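Local coordinates for protein xylulokinase (Brucella ovis, PDB 5VM1) that probably catalyses the ATP-dependent phosphorylation of D-xylulose to D-xylulose 5-phosphate, as a member of the FGGY family of carbohydrate kinases, at residues L330-Y341 and L469-Y480; V32-D40 and W56-L67. All blocks are in the same frame, centred on the assembly; numbering follows the deposited sequence.

Contact 1: residues L330-Y341 and L469-Y480; sequences LKAPGSVTFLPY and LLSAYDEAYQRY
Thr337 comes alongside Tyr480 where strand 337-339 passes the C-terminal helix, the axes 9.0 Å apart at closest and 47° from parallel, with the loop from Leu330 running along the first turns of the helix in the same direction. Tyr480 is wedged beside the strand: its CG lies anti to the backbone N (chi1 169°), which turns the ring toward Leu339. Leu339 CD2 sits over one face of that ring, 3.8 Å from its centroid, a CH-pi contact, while Pro340 CD and Phe338 O lie at its edge. One water bridges Tyr480 OH and Tyr341 OH in the plane of both rings; a second links Tyr341 OH to the Tyr480 carbonyl. In this actin-like kinase fold the pair packs on helices 367-390 and 409-419: Tyr480 also touches Ala381, and Tyr473 Ala414. Nearer the start of the helix, Pro333 packs between Ala472, Tyr473 and Ala476. Its CB meets Ala476 CB at 3.6 Å, and its CD meets Ala472 CB. Its CG makes a CH-pi contact over the Tyr473 face, 4.2 Å from the centroid. Leu469 spreads its two methyls, CD1 against Leu330 CD2 (3.8 Å) and CD2 against Ala332 CB (3.7 Å).

Contact 2: residues V32-D40 and W56-L67; sequences VGAAHGELD and WIKACRTAIEAL
Thr62, whose CG2 lies beside His36 O, grips the carbonyl oxygen of Lys58 twice: its backbone N makes the regular helical bond, and its OG1 donates at 3.0 Å from the opposite face of the carbonyl plane, tilted 31° from it. The hydroxyl is thus tied back to its own helix, and the methyl is the branch turned to the strand. Next to it the backbones come close, Gly37 CA resting 3.7 Å from Ala59 O, with no side chain in between. Small residues continue the interface. Ala35 CB is 4.0 Å from Ala63 CB and also meets Ala66 CB, and Ala59 CB lies against Glu38 O at 3.6 Å. Larger groups close both ends. Leu67, its CG anti to the backbone N (chi1 -157°), lays CD1 against the Gly33-Ala34 peptide and Ala35 CB. At the other end Leu39 CD1 meets Trp56 CD1 at 3.7 Å, and Leu39 CD2 lies in the plane of the indole at its edge; the indole NE1 bonds to Gln51. An edge strand of three antiparallel strands, followed by a helix folded back at 154° against it and the sheet, is the opening of the ribonuclease H-like, actin-type core.

Contact 1 and contact 2 lie on opposite sides of the chain's centre, their own centres about 45 Å apart, and share no strand or helix. Each sets a helix against a strand and is partly buried. In contact 2 the pair is nearly antiparallel and close in sequence; in contact 1 the segments come from distant parts of the chain, and the strand belongs to a small two-stranded sheet. Their chemistry follows: alanine and glycine allow a close approach against the main N-terminal sheet, whereas tyrosines, prolines and bridging waters pack between elements set farther apart. Contact 2 lies nearer a site predicted to matter for activity, the His36 side chain being about 8 Å from that of Asp14.

Contact 1: residues L330-Y341 and L469-Y480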
loop_
_atom_site.group_PDB
_atom_site.type_symbol
_atom_site.label_atom_id
_atom_site.label_comp_id
_atom_site.label_asym_id
_atom_site.label_seq_id
_atom_site.Cartn_x
_atom_site.Cartn_y
_atom_site.Cartn_z
ATOM N N LEU A 330 -9.775 0.011 -28.105
ATOM C CA LEU A 330 -8.496 0.706 -28.041
ATOM C C LEU A 330 -8.211 1.397 -29.369
ATOM O O LEU A 330 -8.472 0.847 -30.446
ATOM C CB LEU A 330 -7.362 -0.260 -27.706
ATOM C CG LEU A 330 -6.070 0.385 -27.174
ATOM C CD1 LEU A 330 -6.252 0.878 -25.739
ATOM C CD2 LEU A 330 -4.885 -0.552 -27.247
ATOM N N LYS A 331 -7.712 2.624 -29.281
ATOM C CA LYS A 331 -7.315 3.420 -30.436
ATOM C C LYS A 331 -5.798 3.557 -30.494
ATOM O O LYS A 331 -5.112 3.509 -29.465
ATOM C CB LYS A 331 -7.941 4.810 -30.366
ATOM C CG LYS A 331 -9.451 4.813 -30.422
ATOM C CD LYS A 331 -9.949 6.221 -30.243
ATOM C CE LYS A 331 -11.445 6.281 -30.006
ATOM N NZ LYS A 331 -11.772 7.670 -29.556
ATOM N N ALA A 332 -5.276 3.755 -31.696
ATOM C CA ALA A 332 -3.854 4.039 -31.829
ATOM C C ALA A 332 -3.561 5.395 -31.207
ATOM O O ALA A 332 -4.384 6.302 -31.306
ATOM C CB ALA A 332 -3.421 4.055 -33.285
ATOM N N PRO A 333 -2.437 5.552 -30.521
ATOM C CA PRO A 333 -2.147 6.853 -29.910
ATOM C C PRO A 333 -2.085 7.929 -30.985
ATOM O O PRO A 333 -1.671 7.685 -32.127
ATOM C CB PRO A 333 -0.785 6.648 -29.243
ATOM C CG PRO A 333 -0.656 5.168 -29.074
ATOM C CD PRO A 333 -1.379 4.568 -30.255
ATOM N N GLY A 334 -2.530 9.128 -30.613
ATOM C CA GLY A 334 -2.405 10.292 -31.456
ATOM C C GLY A 334 -1.183 11.120 -31.100
ATOM O O GLY A 334 -0.287 10.700 -30.363
ATOM N N SER A 335 -1.168 12.344 -31.621
ATOM C CA SER A 335 -0.014 13.208 -31.419
ATOM C C SER A 335 0.038 13.768 -30.011
ATOM O O SER A 335 1.098 14.253 -29.603
ATOM C CB SER A 335 -0.017 14.343 -32.453
ATOM O OG SER A 335 -1.142 15.175 -32.322
ATOM N N VAL A 336 -1.063 13.672 -29.262
ATOM C CA VAL A 336 -1.120 14.169 -27.889
ATOM C C VAL A 336 -0.462 13.178 -26.931
ATOM O O VAL A 336 -0.724 11.970 -26.970
ATOM C CB VAL A 336 -2.563 14.445 -27.459
ATOM C CG1 VAL A 336 -2.526 14.947 -26.049
ATOM C CG2 VAL A 336 -3.226 15.458 -28.365
ATOM N N THR A 337 0.408 13.695 -26.073
ATOM C CA THR A 337 1.084 12.943 -25.029
ATOM C C THR A 337 0.794 13.610 -23.689
ATOM O O THR A 337 0.797 14.840 -23.584
ATOM C CB THR A 337 2.615 12.881 -25.301
ATOM O OG1 THR A 337 2.890 12.060 -26.459
ATOM C CG2 THR A 337 3.384 12.357 -24.091
ATOM N N PHE A 338 0.529 12.813 -22.662
ATOM C CA PHE A 338 0.270 13.347 -21.325
ATOM C C PHE A 338 1.331 12.817 -20.360
ATOM O O PHE A 338 1.550 11.602 -20.271
ATOM C CB PHE A 338 -1.135 12.978 -20.848
ATOM C CG PHE A 338 -1.461 13.454 -19.468
ATOM C CD1 PHE A 338 -1.691 14.788 -19.212
ATOM C CD2 PHE A 338 -1.552 12.568 -18.428
ATOM C CE1 PHE A 338 -2.001 15.233 -17.933
ATOM C CE2 PHE A 338 -1.862 13.000 -17.152
ATOM C CZ PHE A 338 -2.089 14.331 -16.908
ATOM N N LEU A 339 2.049 13.729 -19.711
ATOM C CA LEU A 339 2.901 13.355 -18.589
ATOM C C LEU A 339 2.125 13.524 -17.284
ATOM O O LEU A 339 1.735 14.652 -16.960
ATOM C CB LEU A 339 4.156 14.203 -18.555
ATOM C CG LEU A 339 5.271 14.041 -19.567
ATOM C CD1 LEU A 339 6.477 14.709 -18.940
ATOM C CD2 LEU A 339 5.575 12.608 -19.888
ATOM N N PRO A 340 1.880 12.452 -16.504
ATOM C CA PRO A 340 0.982 12.570 -15.340
ATOM C C PRO A 340 1.644 13.083 -14.063
ATOM O O PRO A 340 1.252 12.684 -12.964
ATOM C CB PRO A 340 0.477 11.136 -15.149
ATOM C CG PRO A 340 1.574 10.285 -15.664
ATOM C CD PRO A 340 2.270 11.051 -16.763
ATOM N N TYR A 341 2.652 13.941 -14.183
ATOM C CA TYR A 341 3.469 14.354 -13.041
ATOM C C TYR A 341 2.880 15.560 -12.317
ATOM O O TYR A 341 3.627 16.489 -11.955
ATOM C CB TYR A 341 4.895 14.645 -13.501
ATOM C CG TYR A 341 5.553 13.524 -14.295
ATOM C CD1 TYR A 341 5.270 12.178 -14.012
ATOM C CD2 TYR A 341 6.456 13.806 -15.338
ATOM C CE1 TYR A 341 5.860 11.142 -14.746
ATOM C CE2 TYR A 341 7.077 12.778 -16.065
ATOM C CZ TYR A 341 6.770 11.447 -15.764
ATOM O OH TYR A 341 7.368 10.411 -16.460
ATOM N N LEU A 469 -1.714 -2.854 -32.176
ATOM C CA LEU A 469 -1.301 -1.561 -31.661
ATOM C C LEU A 469 -0.005 -1.609 -30.837
ATOM O O LEU A 469 0.391 -0.571 -30.284
ATOM C CB LEU A 469 -2.452 -0.940 -30.863
ATOM C CG LEU A 469 -3.644 -0.612 -31.772
ATOM C CD1 LEU A 469 -4.794 -0.019 -30.987
ATOM C CD2 LEU A 469 -3.202 0.351 -32.878
ATOM N N LEU A 470 0.687 -2.765 -30.780
ATOM C CA LEU A 470 1.914 -2.872 -29.982
ATOM C C LEU A 470 3.001 -1.940 -30.490
ATOM O O LEU A 470 3.724 -1.317 -29.696
ATOM C CB LEU A 470 2.455 -4.295 -29.999
ATOM C CG LEU A 470 1.838 -5.265 -29.010
ATOM C CD1 LEU A 470 2.487 -6.611 -29.214
ATOM C CD2 LEU A 470 1.956 -4.771 -27.559
ATOM N N SER A 471 3.146 -1.855 -31.811
ATOM C CA SER A 471 4.177 -1.010 -32.388
ATOM C C SER A 471 3.857 0.461 -32.179
ATOM O O SER A 471 4.723 1.240 -31.772
ATOM C CB SER A 471 4.325 -1.330 -33.876
ATOM O OG SER A 471 5.322 -0.527 -34.467
ATOM N N ALA A 472 2.607 0.858 -32.431
ATOM C CA ALA A 472 2.234 2.254 -32.233
ATOM C C ALA A 472 2.389 2.664 -30.776
ATOM O O ALA A 472 2.794 3.795 -30.484
ATOM C CB ALA A 472 0.810 2.504 -32.731
ATOM N N TYR A 473 2.115 1.745 -29.840
ATOM C CA TYR A 473 2.305 2.071 -28.429
ATOM C C TYR A 473 3.783 2.223 -28.076
ATOM O O TYR A 473 4.110 3.054 -27.224
ATOM C CB TYR A 473 1.642 1.019 -27.531
ATOM C CG TYR A 473 0.293 1.433 -26.985
ATOM C CD1 TYR A 473 -0.827 1.509 -27.818
ATOM C CD2 TYR A 473 0.146 1.808 -25.648
ATOM C CE1 TYR A 473 -2.065 1.910 -27.329
ATOM C CE2 TYR A 473 -1.105 2.227 -25.155
ATOM C CZ TYR A 473 -2.197 2.267 -25.999
ATOM O OH TYR A 473 -3.418 2.681 -25.523
ATOM N N ASP A 474 4.680 1.436 -28.697
ATOM C CA ASP A 474 6.122 1.649 -28.507
ATOM C C ASP A 474 6.541 3.024 -28.993
ATOM O O ASP A 474 7.285 3.755 -28.317
ATOM C CB ASP A 474 6.944 0.609 -29.276
ATOM C CG ASP A 474 7.058 -0.729 -28.565
ATOM O OD1 ASP A 474 6.728 -0.838 -27.355
ATOM O OD2 ASP A 474 7.496 -1.684 -29.258
ATOM N N GLU A 475 6.062 3.390 -30.175
ATOM C CA GLU A 475 6.407 4.678 -30.745
ATOM C C GLU A 475 5.925 5.791 -29.825
ATOM O O GLU A 475 6.680 6.720 -29.514
ATOM C CB GLU A 475 5.797 4.741 -32.145
ATOM C CG GLU A 475 5.997 5.968 -32.974
ATOM C CD GLU A 475 5.111 5.908 -34.199
ATOM O OE1 GLU A 475 4.435 6.916 -34.507
ATOM O OE2 GLU A 475 5.067 4.825 -34.830
ATOM N N ALA A 476 4.688 5.675 -29.328
ATOM C CA ALA A 476 4.164 6.668 -28.400
ATOM C C ALA A 476 4.867 6.593 -27.045
ATOM O O ALA A 476 5.091 7.627 -26.396
ATOM C CB ALA A 476 2.654 6.496 -28.243
ATOM N N TYR A 477 5.213 5.384 -26.591
ATOM C CA TYR A 477 5.967 5.282 -25.348
ATOM C C TYR A 477 7.290 6.034 -25.452
ATOM O O TYR A 477 7.684 6.743 -24.517
ATOM C CB TYR A 477 6.232 3.819 -24.939
ATOM C CG TYR A 477 7.254 3.813 -23.820
ATOM C CD1 TYR A 477 6.907 4.274 -22.541
ATOM C CD2 TYR A 477 8.584 3.437 -24.052
ATOM C CE1 TYR A 477 7.845 4.348 -21.525
ATOM C CE2 TYR A 477 9.527 3.495 -23.048
ATOM C CZ TYR A 477 9.156 3.944 -21.790
ATOM O OH TYR A 477 10.102 3.997 -20.806
ATOM N N GLN A 478 7.991 5.896 -26.586
ATOM C CA GLN A 478 9.283 6.565 -26.719
ATOM C C GLN A 478 9.129 8.087 -26.699
ATOM O O GLN A 478 9.954 8.789 -26.097
ATOM C CB GLN A 478 9.997 6.085 -27.985
ATOM C CG GLN A 478 10.423 4.607 -27.908
ATOM C CD GLN A 478 11.489 4.340 -26.846
ATOM O OE1 GLN A 478 12.146 5.265 -26.354
ATOM N NE2 GLN A 478 11.612 3.077 -26.436
ATOM N N ARG A 479 8.058 8.610 -27.313
ATOM C CA ARG A 479 7.746 10.034 -27.210
ATOM C C ARG A 479 7.581 10.450 -25.752
ATOM O O ARG A 479 8.220 11.398 -25.284
ATOM C CB ARG A 479 6.461 10.327 -27.988
ATOM C CG ARG A 479 6.550 11.343 -29.131
ATOM C CD ARG A 479 5.755 10.836 -30.344
ATOM N NE ARG A 479 4.359 10.569 -29.990
ATOM C CZ ARG A 479 3.581 9.676 -30.601
ATOM N NH1 ARG A 479 4.066 8.941 -31.611
ATOM N NH2 ARG A 479 2.312 9.509 -30.191
ATOM N N TYR A 480 6.792 9.689 -24.996
ATOM C CA TYR A 480 6.575 9.985 -23.585
ATOM C C TYR A 480 7.890 9.963 -22.815
ATOM O O TYR A 480 8.128 10.800 -21.935
ATOM C CB TYR A 480 5.578 8.964 -23.026
ATOM C CG TYR A 480 5.391 8.917 -21.525
ATOM C CD1 TYR A 480 6.298 8.238 -20.703
ATOM C CD2 TYR A 480 4.277 9.491 -20.937
ATOM C CE1 TYR A 480 6.121 8.175 -19.341
ATOM C CE2 TYR A 480 4.090 9.440 -19.571
ATOM C CZ TYR A 480 5.013 8.771 -18.775
ATOM O OH TYR A 480 4.813 8.699 -17.412
HETATM O O HOH W 1 6.866 8.018 -16.134
HETATM O O HOH W 2 8.422 10.398 -18.895
#

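Contact 2: residues V32-D40 and W56-L67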
loop_
_atom_site.group_PDB
_atom_site.type_symbol
_atom_site.label_atom_id
_atom_site.label_comp_id
_atom_site.label_asym_id
_atom_site.label_seq_id
_atom_site.Cartn_x
_atom_site.Cartn_y
_atom_site.Cartn_z
ATOM N N VAL A 32 -18.420 -14.116 5.039
ATOM C CA VAL A 32 -19.592 -14.400 5.844
ATOM C C VAL A 32 -20.304 -13.113 6.220
ATOM O O VAL A 32 -21.533 -13.055 6.231
ATOM C CB VAL A 32 -19.190 -15.197 7.115
ATOM C CG1 VAL A 32 -20.277 -15.147 8.156
ATOM C CG2 VAL A 32 -18.805 -16.644 6.795
ATOM N N GLY A 33 -19.533 -12.065 6.477
ATOM C CA GLY A 33 -20.073 -10.751 6.751
ATOM C C GLY A 33 -18.928 -9.771 6.869
ATOM O O GLY A 33 -17.764 -10.159 7.024
ATOM N N ALA A 34 -19.283 -8.492 6.805
ATOM C CA ALA A 34 -18.300 -7.424 6.875
ATOM C C ALA A 34 -18.955 -6.200 7.485
ATOM O O ALA A 34 -20.155 -5.985 7.329
ATOM C CB ALA A 34 -17.744 -7.071 5.499
ATOM N N ALA A 35 -18.157 -5.386 8.168
ATOM C CA ALA A 35 -18.682 -4.168 8.767
ATOM C C ALA A 35 -17.603 -3.100 8.709
ATOM O O ALA A 35 -16.413 -3.398 8.598
ATOM C CB ALA A 35 -19.165 -4.382 10.204
ATOM N N HIS A 36 -18.040 -1.846 8.790
ATOM C CA HIS A 36 -17.169 -0.689 8.651
ATOM C C HIS A 36 -17.356 0.243 9.840
ATOM O O HIS A 36 -18.480 0.455 10.308
ATOM C CB HIS A 36 -17.475 0.066 7.347
ATOM C CG HIS A 36 -16.380 0.984 6.909
ATOM N ND1 HIS A 36 -16.426 2.348 7.108
ATOM C CD2 HIS A 36 -15.205 0.732 6.285
ATOM C CE1 HIS A 36 -15.324 2.897 6.625
ATOM N NE2 HIS A 36 -14.566 1.938 6.122
ATOM N N GLY A 37 -16.257 0.849 10.273
ATOM C CA GLY A 37 -16.284 1.900 11.266
ATOM C C GLY A 37 -15.532 3.091 10.724
ATOM O O GLY A 37 -14.391 2.940 10.285
ATOM N N GLU A 38 -16.166 4.262 10.704
ATOM C CA GLU A 38 -15.594 5.428 10.047
ATOM C C GLU A 38 -14.466 6.054 10.858
ATOM O O GLU A 38 -14.412 5.949 12.087
ATOM C CB GLU A 38 -16.651 6.491 9.806
ATOM C CG GLU A 38 -17.646 6.128 8.753
ATOM C CD GLU A 38 -18.474 7.322 8.365
ATOM O OE1 GLU A 38 -18.907 7.384 7.200
ATOM O OE2 GLU A 38 -18.677 8.211 9.223
ATOM N N LEU A 39 -13.539 6.684 10.141
ATOM C CA LEU A 39 -12.421 7.396 10.737
ATOM C C LEU A 39 -12.291 8.757 10.078
ATOM O O LEU A 39 -12.538 8.913 8.880
ATOM C CB LEU A 39 -11.105 6.647 10.565
ATOM C CG LEU A 39 -10.819 5.529 11.541
ATOM C CD1 LEU A 39 -9.560 4.791 11.094
ATOM C CD2 LEU A 39 -10.724 6.095 12.954
ATOM N N ASP A 40 -11.848 9.724 10.865
ATOM C CA ASP A 40 -11.593 11.071 10.394
ATOM C C ASP A 40 -10.093 11.288 10.392
ATOM O O ASP A 40 -9.342 10.531 11.013
ATOM C CB ASP A 40 -12.276 12.112 11.279
ATOM C CG ASP A 40 -13.589 12.530 10.739
ATOM O OD1 ASP A 40 -13.732 12.459 9.506
ATOM O OD2 ASP A 40 -14.470 12.931 11.531
ATOM N N TRP A 56 -9.333 4.873 16.355
ATOM C CA TRP A 56 -9.156 3.539 15.782
ATOM C C TRP A 56 -9.918 2.485 16.577
ATOM O O TRP A 56 -10.647 1.663 16.010
ATOM C CB TRP A 56 -7.677 3.157 15.757
ATOM C CG TRP A 56 -6.805 4.035 14.956
ATOM C CD1 TRP A 56 -7.185 4.895 13.964
ATOM C CD2 TRP A 56 -5.373 4.161 15.076
ATOM N NE1 TRP A 56 -6.078 5.553 13.461
ATOM C CE2 TRP A 56 -4.957 5.124 14.129
ATOM C CE3 TRP A 56 -4.409 3.567 15.902
ATOM C CZ2 TRP A 56 -3.619 5.492 13.978
ATOM C CZ3 TRP A 56 -3.080 3.939 15.753
ATOM C CH2 TRP A 56 -2.700 4.887 14.804
ATOM N N ILE A 57 -9.781 2.512 17.903
ATOM C CA ILE A 57 -10.438 1.515 18.739
ATOM C C ILE A 57 -11.965 1.673 18.717
ATOM O O ILE A 57 -12.701 0.679 18.635
ATOM C CB ILE A 57 -9.837 1.557 20.152
ATOM C CG1 ILE A 57 -8.338 1.208 20.048
ATOM C CG2 ILE A 57 -10.568 0.607 21.083
ATOM C CD1 ILE A 57 -7.644 1.064 21.391
ATOM N N LYS A 58 -12.475 2.904 18.799
ATOM C CA LYS A 58 -13.923 3.083 18.720
ATOM C C LYS A 58 -14.452 2.589 17.372
ATOM O O LYS A 58 -15.529 1.980 17.297
ATOM C CB LYS A 58 -14.313 4.546 18.967
ATOM N N ALA A 59 -13.709 2.852 16.292
ATOM C CA ALA A 59 -14.138 2.399 14.971
ATOM C C ALA A 59 -14.085 0.881 14.870
ATOM O O ALA A 59 -14.998 0.246 14.327
ATOM C CB ALA A 59 -13.254 3.037 13.894
ATOM N N CYS A 60 -13.034 0.284 15.417
ATOM C CA CYS A 60 -12.900 -1.163 15.405
ATOM C C CYS A 60 -13.960 -1.820 16.289
ATOM O O CYS A 60 -14.527 -2.856 15.923
ATOM C CB CYS A 60 -11.477 -1.520 15.835
ATOM S SG CYS A 60 -11.029 -3.214 15.561
ATOM N N ARG A 61 -14.237 -1.234 17.460
ATOM C CA ARG A 61 -15.310 -1.737 18.312
ATOM C C ARG A 61 -16.659 -1.631 17.624
ATOM O O ARG A 61 -17.531 -2.492 17.802
ATOM C CB ARG A 61 -15.348 -0.959 19.629
ATOM C CG ARG A 61 -14.388 -1.443 20.688
ATOM C CD ARG A 61 -14.948 -1.186 22.066
ATOM N NE ARG A 61 -14.618 -2.265 22.995
ATOM C CZ ARG A 61 -13.616 -2.215 23.870
ATOM N NH1 ARG A 61 -13.387 -3.250 24.686
ATOM N NH2 ARG A 61 -12.844 -1.128 23.923
ATOM N N THR A 62 -16.855 -0.568 16.849
ATOM C CA THR A 62 -18.109 -0.390 16.131
ATOM C C THR A 62 -18.299 -1.509 15.123
ATOM O O THR A 62 -19.354 -2.152 15.081
ATOM C CB THR A 62 -18.116 0.983 15.440
ATOM O OG1 THR A 62 -18.369 2.014 16.405
ATOM C CG2 THR A 62 -19.151 1.061 14.314
ATOM N N ALA A 63 -17.263 -1.787 14.334
ATOM C CA ALA A 63 -17.380 -2.809 13.299
ATOM C C ALA A 63 -17.420 -4.221 13.888
ATOM O O ALA A 63 -18.131 -5.085 13.369
ATOM C CB ALA A 63 -16.237 -2.663 12.290
ATOM N N ILE A 64 -16.689 -4.485 14.975
ATOM C CA ILE A 64 -16.733 -5.824 15.566
ATOM C C ILE A 64 -18.116 -6.129 16.115
ATOM O O ILE A 64 -18.723 -7.144 15.758
ATOM C CB ILE A 64 -15.679 -5.985 16.670
ATOM C CG1 ILE A 64 -14.279 -6.116 16.082
ATOM C CG2 ILE A 64 -16.012 -7.198 17.536
ATOM C CD1 ILE A 64 -13.218 -6.165 17.151
ATOM N N GLU A 65 -18.646 -5.263 16.985
ATOM C CA GLU A 65 -19.936 -5.599 17.583
ATOM C C GLU A 65 -21.027 -5.604 16.524
ATOM O O GLU A 65 -21.909 -6.470 16.545
ATOM C CB GLU A 65 -20.288 -4.652 18.741
ATOM N N ALA A 66 -20.936 -4.699 15.544
ATOM C CA ALA A 66 -21.893 -4.712 14.441
ATOM C C ALA A 66 -21.835 -6.026 13.670
ATOM O O ALA A 66 -22.866 -6.541 13.214
ATOM C CB ALA A 66 -21.616 -3.541 13.502
ATOM N N LEU A 67 -20.633 -6.577 13.515
ATOM C CA LEU A 67 -20.478 -7.887 12.897
ATOM C C LEU A 67 -20.968 -8.996 13.824
ATOM O O LEU A 67 -21.673 -9.912 13.386
ATOM C CB LEU A 67 -19.012 -8.097 12.514
ATOM C CG LEU A 67 -18.741 -9.115 11.416
ATOM C CD1 LEU A 67 -19.207 -8.530 10.129
ATOM C CD2 LEU A 67 -17.272 -9.473 11.359
#